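Type C neurotoxin (Clostridium botulinum, PDB 3PME) probably binds gangliosides and membrane lipids on nerve cells through its receptor-binding domain, the part of this C/D mosaic botulinum neurotoxin crystallised here. Local coordinates at residues 97-101 with 172-176; 121-125 with 162-166. All coordinates share one frame; numbering follows the deposited sequence.

Contact 1: residues 97-101 with 172-176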
loop_
_atom_site.group_PDB
_atom_site.type_symbol
_atom_site.label_atom_id
_atom_site.label_comp_id
_atom_site.label_asym_id
_atom_site.label_seq_id
_atom_site.Cartn_x
_atom_site.Cartn_y
_atom_site.Cartn_z
ATOM N N ASN A 97 -17.584 -10.178 -29.282
ATOM C CA ASN A 97 -18.167 -11.151 -28.356
ATOM C C ASN A 97 -17.179 -11.916 -27.478
ATOM O O ASN A 97 -17.596 -12.643 -26.577
ATOM C CB ASN A 97 -19.035 -12.172 -29.104
ATOM C CG ASN A 97 -20.103 -11.522 -29.961
ATOM O OD1 ASN A 97 -20.584 -10.424 -29.663
ATOM N ND2 ASN A 97 -20.483 -12.204 -31.035
ATOM N N SER A 98 -15.883 -11.781 -27.740
ATOM C CA SER A 98 -14.919 -12.683 -27.115
ATOM C C SER A 98 -13.620 -11.970 -26.707
ATOM O O SER A 98 -13.218 -10.989 -27.323
ATOM C CB SER A 98 -14.656 -13.874 -28.050
ATOM O OG SER A 98 -13.865 -14.878 -27.446
ATOM N N GLY A 99 -12.977 -12.474 -25.657
ATOM C CA GLY A 99 -11.703 -11.952 -25.192
ATOM C C GLY A 99 -11.682 -11.954 -23.679
ATOM O O GLY A 99 -12.254 -12.827 -23.035
ATOM N N TRP A 100 -11.022 -10.965 -23.093
ATOM C CA TRP A 100 -10.971 -10.865 -21.632
ATOM C C TRP A 100 -11.174 -9.429 -21.196
ATOM O O TRP A 100 -10.984 -8.501 -21.988
ATOM C CB TRP A 100 -9.638 -11.387 -21.094
ATOM C CG TRP A 100 -8.419 -10.683 -21.658
ATOM C CD1 TRP A 100 -7.738 -11.001 -22.800
ATOM C CD2 TRP A 100 -7.754 -9.542 -21.101
ATOM N NE1 TRP A 100 -6.686 -10.132 -22.981
ATOM C CE2 TRP A 100 -6.671 -9.233 -21.945
ATOM C CE3 TRP A 100 -7.963 -8.762 -19.956
ATOM C CZ2 TRP A 100 -5.799 -8.163 -21.690
ATOM C CZ3 TRP A 100 -7.096 -7.708 -19.703
ATOM C CH2 TRP A 100 -6.031 -7.420 -20.568
ATOM N N LYS A 101 -11.576 -9.245 -19.937
ATOM C CA LYS A 101 -11.642 -7.901 -19.364
ATOM C C LYS A 101 -11.491 -7.955 -17.850
ATOM O O LYS A 101 -11.661 -8.998 -17.225
ATOM C CB LYS A 101 -12.951 -7.194 -19.753
ATOM C CG LYS A 101 -14.216 -7.862 -19.232
ATOM C CD LYS A 101 -15.455 -7.024 -19.553
ATOM C CE LYS A 101 -16.722 -7.788 -19.204
ATOM N NZ LYS A 101 -17.950 -7.046 -19.601
ATOM N N GLU A 172 -14.272 -21.810 -28.092
ATOM C CA GLU A 172 -13.144 -21.008 -28.544
ATOM C C GLU A 172 -13.141 -19.588 -27.971
ATOM O O GLU A 172 -14.176 -18.928 -27.899
ATOM C CB GLU A 172 -13.107 -20.942 -30.078
ATOM C CG GLU A 172 -12.795 -22.268 -30.764
ATOM C CD GLU A 172 -14.036 -23.051 -31.159
ATOM O OE1 GLU A 172 -15.112 -22.853 -30.560
ATOM O OE2 GLU A 172 -13.925 -23.887 -32.080
ATOM N N VAL A 173 -11.961 -19.129 -27.572
ATOM C CA VAL A 173 -11.772 -17.735 -27.196
ATOM C C VAL A 173 -10.951 -17.074 -28.300
ATOM O O VAL A 173 -9.896 -17.580 -28.684
ATOM C CB VAL A 173 -11.045 -17.595 -25.841
ATOM C CG1 VAL A 173 -10.725 -16.130 -25.570
ATOM C CG2 VAL A 173 -11.893 -18.176 -24.715
ATOM N N LYS A 174 -11.461 -15.973 -28.840
ATOM C CA LYS A 174 -10.734 -15.201 -29.841
ATOM C C LYS A 174 -10.121 -14.025 -29.111
ATOM O O LYS A 174 -10.845 -13.135 -28.678
ATOM C CB LYS A 174 -11.698 -14.712 -30.934
ATOM C CG LYS A 174 -11.108 -13.751 -31.960
ATOM C CD LYS A 174 -10.015 -14.402 -32.777
ATOM C CE LYS A 174 -9.488 -13.465 -33.863
ATOM N NZ LYS A 174 -8.911 -12.218 -33.255
ATOM N N LEU A 175 -8.803 -14.051 -28.949
ATOM C CA LEU A 175 -8.090 -12.942 -28.316
ATOM C C LEU A 175 -7.967 -11.804 -29.297
ATOM O O LEU A 175 -7.895 -12.017 -30.506
ATOM C CB LEU A 175 -6.686 -13.362 -27.885
ATOM C CG LEU A 175 -6.613 -14.455 -26.822
ATOM C CD1 LEU A 175 -5.183 -14.928 -26.640
ATOM C CD2 LEU A 175 -7.230 -13.974 -25.507
ATOM N N ASP A 176 -7.942 -10.593 -28.765
ATOM C CA ASP A 176 -7.737 -9.412 -29.582
ATOM C C ASP A 176 -6.403 -8.744 -29.258
ATOM O O ASP A 176 -5.920 -8.810 -28.123
ATOM C CB ASP A 176 -8.875 -8.428 -29.375
ATOM C CG ASP A 176 -8.967 -7.422 -30.496
ATOM O OD1 ASP A 176 -9.392 -7.807 -31.605
ATOM O OD2 ASP A 176 -8.598 -6.252 -30.279
HETATM O O HOH W 1 -5.338 -9.832 -25.637
#

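Contact 2: residues 121-125 with 162-166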
loop_
_atom_site.group_PDB
_atom_site.type_symbol
_atom_site.label_atom_id
_atom_site.label_comp_id
_atom_site.label_asym_id
_atom_site.label_seq_id
_atom_site.Cartn_x
_atom_site.Cartn_y
_atom_site.Cartn_z
ATOM N N LYS A 121 -16.528 -17.046 -18.012
ATOM C CA LYS A 121 -16.156 -17.484 -16.667
ATOM C C LYS A 121 -15.490 -16.303 -15.989
ATOM O O LYS A 121 -14.918 -15.444 -16.658
ATOM C CB LYS A 121 -15.177 -18.660 -16.717
ATOM C CG LYS A 121 -15.720 -19.904 -17.403
ATOM C CD LYS A 121 -16.959 -20.422 -16.692
ATOM C CE LYS A 121 -17.367 -21.794 -17.220
ATOM N NZ LYS A 121 -16.572 -22.879 -16.573
ATOM N N SER A 122 -15.564 -16.247 -14.668
ATOM C CA SER A 122 -14.969 -15.121 -13.956
ATOM C C SER A 122 -14.234 -15.537 -12.690
ATOM O O SER A 122 -14.542 -16.562 -12.068
ATOM C CB SER A 122 -16.041 -14.084 -13.619
ATOM O OG SER A 122 -16.996 -14.619 -12.730
ATOM N N LEU A 123 -13.239 -14.732 -12.328
ATOM C CA LEU A 123 -12.587 -14.811 -11.029
ATOM C C LEU A 123 -12.989 -13.540 -10.312
ATOM O O LEU A 123 -12.890 -12.460 -10.877
ATOM C CB LEU A 123 -11.072 -14.837 -11.193
ATOM C CG LEU A 123 -10.503 -16.077 -11.887
ATOM C CD1 LEU A 123 -9.081 -15.776 -12.369
ATOM C CD2 LEU A 123 -10.526 -17.238 -10.895
ATOM N N ILE A 124 -13.441 -13.677 -9.074
ATOM C CA ILE A 124 -13.939 -12.538 -8.322
ATOM C C ILE A 124 -13.244 -12.482 -6.972
ATOM O O ILE A 124 -13.119 -13.493 -6.283
ATOM C CB ILE A 124 -15.464 -12.624 -8.131
ATOM C CG1 ILE A 124 -16.165 -12.744 -9.485
ATOM C CG2 ILE A 124 -15.983 -11.379 -7.410
ATOM C CD1 ILE A 124 -17.637 -13.146 -9.384
ATOM N N PHE A 125 -12.771 -11.300 -6.602
ATOM C CA PHE A 125 -12.133 -11.126 -5.306
ATOM C C PHE A 125 -12.698 -9.898 -4.601
ATOM O O PHE A 125 -12.658 -8.778 -5.133
ATOM C CB PHE A 125 -10.620 -10.988 -5.469
ATOM C CG PHE A 125 -9.883 -10.756 -4.181
ATOM C CD1 PHE A 125 -9.793 -11.762 -3.227
ATOM C CD2 PHE A 125 -9.288 -9.528 -3.914
ATOM C CE1 PHE A 125 -9.107 -11.553 -2.045
ATOM C CE2 PHE A 125 -8.613 -9.307 -2.714
ATOM C CZ PHE A 125 -8.523 -10.316 -1.782
ATOM N N LYS A 162 -6.123 -17.183 -4.408
ATOM C CA LYS A 162 -7.401 -16.924 -3.741
ATOM C C LYS A 162 -8.571 -17.661 -4.377
ATOM O O LYS A 162 -9.463 -18.142 -3.676
ATOM C CB LYS A 162 -7.708 -15.418 -3.727
ATOM C CG LYS A 162 -6.625 -14.585 -3.082
ATOM C CD LYS A 162 -6.526 -14.818 -1.582
ATOM C CE LYS A 162 -5.560 -13.821 -0.946
ATOM N NZ LYS A 162 -5.292 -14.156 0.486
ATOM N N GLN A 163 -8.583 -17.717 -5.705
ATOM C CA GLN A 163 -9.720 -18.276 -6.434
ATOM C C GLN A 163 -9.251 -18.999 -7.680
ATOM O O GLN A 163 -8.220 -18.660 -8.261
ATOM C CB GLN A 163 -10.688 -17.159 -6.851
ATOM C CG GLN A 163 -11.277 -16.358 -5.689
ATOM C CD GLN A 163 -12.433 -17.071 -5.022
ATOM O OE1 GLN A 163 -12.344 -17.478 -3.860
ATOM N NE2 GLN A 163 -13.529 -17.219 -5.748
ATOM N N SER A 164 -10.025 -19.995 -8.094
ATOM C CA SER A 164 -9.777 -20.688 -9.346
ATOM C C SER A 164 -11.113 -20.871 -10.058
ATOM O O SER A 164 -12.167 -20.917 -9.418
ATOM C CB SER A 164 -9.130 -22.047 -9.080
ATOM O OG SER A 164 -8.847 -22.726 -10.297
ATOM N N GLU A 165 -11.065 -20.948 -11.383
ATOM C CA GLU A 165 -12.256 -21.174 -12.185
ATOM C C GLU A 165 -11.901 -22.000 -13.408
ATOM O O GLU A 165 -10.893 -21.772 -14.074
ATOM C CB GLU A 165 -12.902 -19.846 -12.603
ATOM C CG GLU A 165 -14.238 -20.019 -13.312
ATOM C CD GLU A 165 -15.361 -20.377 -12.358
ATOM O OE1 GLU A 165 -15.177 -20.219 -11.133
ATOM O OE2 GLU A 165 -16.436 -20.802 -12.832
ATOM N N ARG A 166 -12.745 -22.977 -13.704
ATOM C CA ARG A 166 -12.502 -23.858 -14.831
ATOM C C ARG A 166 -12.763 -23.110 -16.131
ATOM O O ARG A 166 -13.764 -22.408 -16.248
ATOM C CB ARG A 166 -13.421 -25.072 -14.713
ATOM C CG ARG A 166 -13.187 -26.152 -15.728
ATOM C CD ARG A 166 -13.939 -27.412 -15.305
ATOM N NE ARG A 166 -15.379 -27.189 -15.195
ATOM C CZ ARG A 166 -16.013 -26.841 -14.076
ATOM N NH1 ARG A 166 -15.337 -26.668 -12.943
ATOM N NH2 ARG A 166 -17.328 -26.659 -14.090
HETATM O O HOH W 2 -17.395 -23.337 -13.966
HETATM O O HOH W 3 -17.465 -18.189 -13.550
#

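Contact 1: residues 97-101 with 172-176
A loop laid against the corner at Gly99 that leads into strand 100-105 makes this contact: Val173, Lys174 and Leu175 run beside Ser98, Gly99 and Trp100 at the edge of the N-terminal receptor-binding domain. It is small, burying 225 Å² in all. The direct polar link is a nearly straight hydrogen bond, 161° at the hydrogen, from Lys174 N to Ser98 OG at 3.0 Å. Ser98 turns OG away from its own backbone N (chi1 -172°), which carries the hydroxyl to the loop, 3.6 Å from Val173 CA. The same buried OG is hydrogen-bonded to Gln114 O. At Gly99 the backbone angles would jam a CB against the preceding carbonyl O. Beyond the corner, Leu175 CD2 meets the indole edge near the ring plane, 4.1 Å from Trp100 CD1. A water accepts from Trp100 NE1 at 3.0 Å and donates to Asp176 O at 2.8 Å, bridging the two segments. The loop between strands 160-166 and 178-181 is thus tied to the sheet of strands 100-105 and 108-114 in this lectin-like domain. Around it, Val173 rests on Leu113 of strand 108-114, Trp100 meets the Trp111 ring with planes about 20° apart, and Asp176 touches Lys95 of strand 92-95.

Contact 2: residues 121-125 with 162-166
Lys121 and Arg166 supply the direct hydrogen bond between two facing strands: Lys121 NZ donates to Arg166 O at 2.9 Å, from above the carbonyl plane. With CG anti to its carbonyl carbon (chi1 -61°), Lys121 sets CG 3.4 Å from Arg166 O, and bends at chi2 and chi4 bring NZ round to the same oxygen. NZ has a salt bridge to Asp169 as well. Two waters add indirect links. One accepts from Lys121 NZ and donates to Glu165 OE2, spanning 4.3 Å between NZ and OE2, too long for a salt bridge; the other accepts from Ser122 N and donates weakly to the same OE2. The strands run antiparallel at 172°, their axes 6.8 Å apart, yet no backbone hydrogen bond joins them. They lie side by side as edge strands of two sheets, 121-125 pairing with 108-114 and 162-166 with 152-157, consistent with a two-sheet, lectin-like (concanavalin-clan) domain. The methyl Leu123 CD2 packs on the Gln163-Glu165 backbone, 3.8 Å from Ser164 C, with Gln163 CB and Glu165 CB as apolar partners. The side chains of Lys121 and Glu165 cross at about a right angle, CB of Lys121 lying 3.8 Å from CG of Glu165. Phe125 CE1 approaches Lys162 CG obliquely at 4.1 Å.

All four segments belong to the N-terminal, concanavalin-clan domain. Along the chain the order is 97-101, 121-125, 162-166, 172-176, so contact 2 falls within the span of chain that contact 1 closes off. Their centres are about 17 Å apart and their nearest atoms about 7 Å, without touching. Strands 100-105 and 120-126 share one antiparallel sheet, both flanking strand 108-114. On the other side, 162-166 lies on the edge strand of the second sheet and 172-176 in the loop that follows it. The edge strand of one sheet thus meets that of the other at contact 2, and the loop returns to the first sheet at contact 1, joining the domain's two layers at separate points.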